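Local coordinates for protein sugar phosphate isomerase/epimerase (Parabacteroides distasonis, PDB 3L23) that binds a magnesium ion in a TIM barrel of the xylose isomerase-like family and probably acts as a sugar phosphate isomerase or epimerase, at residues D216-V221 with H242-A247. Sequence-based numbering, arbitrary orientation.
Sequences DVYWTV and HIKDRA. With MG (magnesium ion), chain B.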
loop_
_atom_site.group_PDB
_atom_site.type_symbol
_atom_site.label_atom_id
_atom_site.label_comp_id
_atom_site.label_asym_id
_atom_site.label_seq_id
_atom_site.Cartn_x
_atom_site.Cartn_y
_atom_site.Cartn_z
ATOM N N ASP A 216 -3.897 -5.466 -2.222
ATOM C CA ASP A 216 -3.700 -5.088 -3.625
ATOM C C ASP A 216 -4.345 -6.180 -4.447
ATOM O O ASP A 216 -3.858 -7.320 -4.496
ATOM C CB ASP A 216 -2.234 -4.906 -3.943
ATOM C CG ASP A 216 -1.984 -4.406 -5.347
ATOM O OD1 ASP A 216 -2.481 -5.042 -6.280
ATOM O OD2 ASP A 216 -1.219 -3.431 -5.498
ATOM N N VAL A 217 -5.433 -5.813 -5.115
ATOM C CA VAL A 217 -6.227 -6.852 -5.783
ATOM C C VAL A 217 -5.466 -7.512 -6.932
ATOM O O VAL A 217 -5.687 -8.700 -7.200
ATOM C CB VAL A 217 -7.630 -6.331 -6.230
ATOM C CG1 VAL A 217 -8.413 -5.884 -5.019
ATOM C CG2 VAL A 217 -7.546 -5.197 -7.273
ATOM N N TYR A 218 -4.654 -6.744 -7.680
ATOM C CA TYR A 218 -3.906 -7.287 -8.801
ATOM C C TYR A 218 -2.844 -8.282 -8.306
ATOM O O TYR A 218 -2.699 -9.404 -8.845
ATOM C CB TYR A 218 -3.200 -6.181 -9.581
ATOM C CG TYR A 218 -2.211 -6.655 -10.626
ATOM C CD1 TYR A 218 -2.612 -7.131 -11.883
ATOM C CD2 TYR A 218 -0.814 -6.654 -10.380
ATOM C CE1 TYR A 218 -1.692 -7.509 -12.832
ATOM C CE2 TYR A 218 0.062 -7.028 -11.298
ATOM C CZ TYR A 218 -0.348 -7.479 -12.545
ATOM O OH TYR A 218 0.525 -7.874 -13.502
ATOM N N TRP A 219 -2.059 -7.855 -7.315
ATOM C CA TRP A 219 -0.998 -8.730 -6.869
ATOM C C TRP A 219 -1.540 -9.969 -6.180
ATOM O O TRP A 219 -0.883 -11.000 -6.152
ATOM C CB TRP A 219 0.030 -7.989 -6.000
ATOM C CG TRP A 219 0.897 -7.115 -6.852
ATOM C CD1 TRP A 219 0.839 -5.771 -6.957
ATOM C CD2 TRP A 219 1.920 -7.549 -7.760
ATOM N NE1 TRP A 219 1.737 -5.333 -7.874
ATOM C CE2 TRP A 219 2.444 -6.401 -8.365
ATOM C CE3 TRP A 219 2.445 -8.792 -8.102
ATOM C CZ2 TRP A 219 3.455 -6.448 -9.313
ATOM C CZ3 TRP A 219 3.480 -8.859 -9.021
ATOM C CH2 TRP A 219 3.960 -7.684 -9.650
ATOM N N THR A 220 -2.736 -9.897 -5.628
ATOM C CA THR A 220 -3.437 -11.087 -5.068
ATOM C C THR A 220 -3.718 -12.108 -6.162
ATOM O O THR A 220 -3.363 -13.309 -6.054
ATOM C CB THR A 220 -4.731 -10.694 -4.277
ATOM O OG1 THR A 220 -4.362 -9.747 -3.271
ATOM C CG2 THR A 220 -5.376 -11.929 -3.605
ATOM N N VAL A 221 -4.259 -11.624 -7.278
ATOM C CA VAL A 221 -4.463 -12.480 -8.432
ATOM C C VAL A 221 -3.129 -13.050 -8.977
ATOM O O VAL A 221 -3.047 -14.230 -9.333
ATOM C CB VAL A 221 -5.295 -11.737 -9.517
ATOM C CG1 VAL A 221 -5.401 -12.556 -10.832
ATOM C CG2 VAL A 221 -6.721 -11.344 -8.937
ATOM N N HIS A 242 -5.878 -1.562 -2.945
ATOM C CA HIS A 242 -5.302 -1.057 -4.177
ATOM C C HIS A 242 -6.069 -1.655 -5.334
ATOM O O HIS A 242 -6.253 -2.880 -5.403
ATOM C CB HIS A 242 -3.827 -1.417 -4.321
ATOM C CG HIS A 242 -2.911 -0.432 -3.674
ATOM N ND1 HIS A 242 -1.542 -0.448 -3.898
ATOM C CD2 HIS A 242 -3.150 0.570 -2.800
ATOM C CE1 HIS A 242 -1.003 0.550 -3.213
ATOM N NE2 HIS A 242 -1.952 1.176 -2.540
ATOM N N ILE A 243 -6.556 -0.772 -6.212
ATOM C CA ILE A 243 -7.257 -1.142 -7.439
ATOM C C ILE A 243 -6.251 -0.968 -8.572
ATOM O O ILE A 243 -5.743 0.135 -8.838
ATOM C CB ILE A 243 -8.523 -0.258 -7.655
ATOM C CG1 ILE A 243 -9.545 -0.377 -6.505
ATOM C CG2 ILE A 243 -9.241 -0.536 -8.995
ATOM C CD1 ILE A 243 -10.093 -1.767 -6.217
ATOM N N LYS A 244 -5.919 -2.095 -9.205
ATOM C CA LYS A 244 -4.808 -2.196 -10.129
ATOM C C LYS A 244 -5.104 -3.287 -11.137
ATOM O O LYS A 244 -5.784 -4.262 -10.778
ATOM C CB LYS A 244 -3.539 -2.577 -9.362
ATOM C CG LYS A 244 -2.307 -2.533 -10.164
ATOM C CD LYS A 244 -1.040 -2.893 -9.407
ATOM C CE LYS A 244 0.147 -2.810 -10.340
ATOM N NZ LYS A 244 0.039 -3.669 -11.590
ATOM N N ASP A 245 -4.573 -3.148 -12.355
ATOM C CA ASP A 245 -4.685 -4.145 -13.434
ATOM C C ASP A 245 -3.239 -4.347 -13.929
ATOM O O ASP A 245 -2.298 -3.835 -13.305
ATOM C CB ASP A 245 -5.641 -3.616 -14.535
ATOM C CG ASP A 245 -6.282 -4.713 -15.381
ATOM O OD1 ASP A 245 -5.683 -5.803 -15.602
ATOM O OD2 ASP A 245 -7.397 -4.447 -15.919
ATOM N N ARG A 246 -3.046 -5.087 -15.013
ATOM C CA ARG A 246 -1.729 -5.201 -15.644
ATOM C C ARG A 246 -1.225 -3.820 -16.055
ATOM O O ARG A 246 -0.042 -3.462 -15.825
ATOM C CB ARG A 246 -1.818 -6.125 -16.838
ATOM C CG ARG A 246 -0.596 -6.222 -17.731
ATOM C CD ARG A 246 0.687 -6.536 -17.023
ATOM N NE ARG A 246 0.659 -7.783 -16.257
ATOM C CZ ARG A 246 0.956 -9.000 -16.707
ATOM N NH1 ARG A 246 1.264 -9.237 -17.971
ATOM N NH2 ARG A 246 0.925 -10.007 -15.847
ATOM N N ALA A 247 -2.133 -3.048 -16.662
ATOM C CA ALA A 247 -1.860 -1.663 -17.072
ATOM C C ALA A 247 -3.153 -0.867 -16.966
ATOM O O ALA A 247 -3.713 -0.800 -15.894
ATOM C CB ALA A 247 -1.268 -1.610 -18.481
HETATM MG MG MG B . -0.102 -1.926 -4.839
HETATM O O HOH W 1 1.581 -2.970 -5.621
HETATM O O HOH W 2 1.663 -0.450 -4.289
#
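With CG of Asp216 trans to its backbone N (chi1 -175°), its carboxylate converges with the imidazole of His242 on one magnesium ion. Asp216 OD2 binds it at 2.0 Å and His242 ND1 at 2.3 Å; the carboxylate oxygen lies at the edge of the imidazole, near its plane. Two waters, His165 and Glu275 complete the site, while the metal bond at ND1 and the hydrogen bond between NE2 and Glu47 together fix the rotation of the His242 ring.

Asp216 illustrates how one residue can serve both a metal and a helix. Its other oxygen, OD1, N-caps the helix, accepting a hydrogen bond from Trp219 N from above the carboxylate plane. Beside this, the nearly straight bond from Val217 N to His242 O (3.1 Å) ties the helix start to the neighbouring strand.

Farther out, Lys244 runs extended past CB of Tyr218 and bends only at its last torsion (chi4 -56°), which brings NZ over one face of the phenol ring, 3.6 Å from its centroid, in a cation-pi contact. Lys244 NZ also donates to Asp245 O at 2.9 Å and forms a salt bridge with Glu277, so the ammonium group is met by a carbonyl, an aromatic face and a carboxylate. At the far end of the ring, in one of the two conformers modelled for Arg246, its NE donates to Tyr218 OH (2.8 Å), the Arg246 guanidinium standing nearly perpendicular to the Tyr218 ring; this bond is therefore less certain.

This is the C-terminal rim of a TIM barrel, where metal ligands commonly gather: parallel strands 211-216 and 238-243 run side by side, paired at Asp216 and His242, the first turning directly into helix 217-222, with strand 272-274 beyond 238-243 and helix 257-267 packed against Val217 and Ile243.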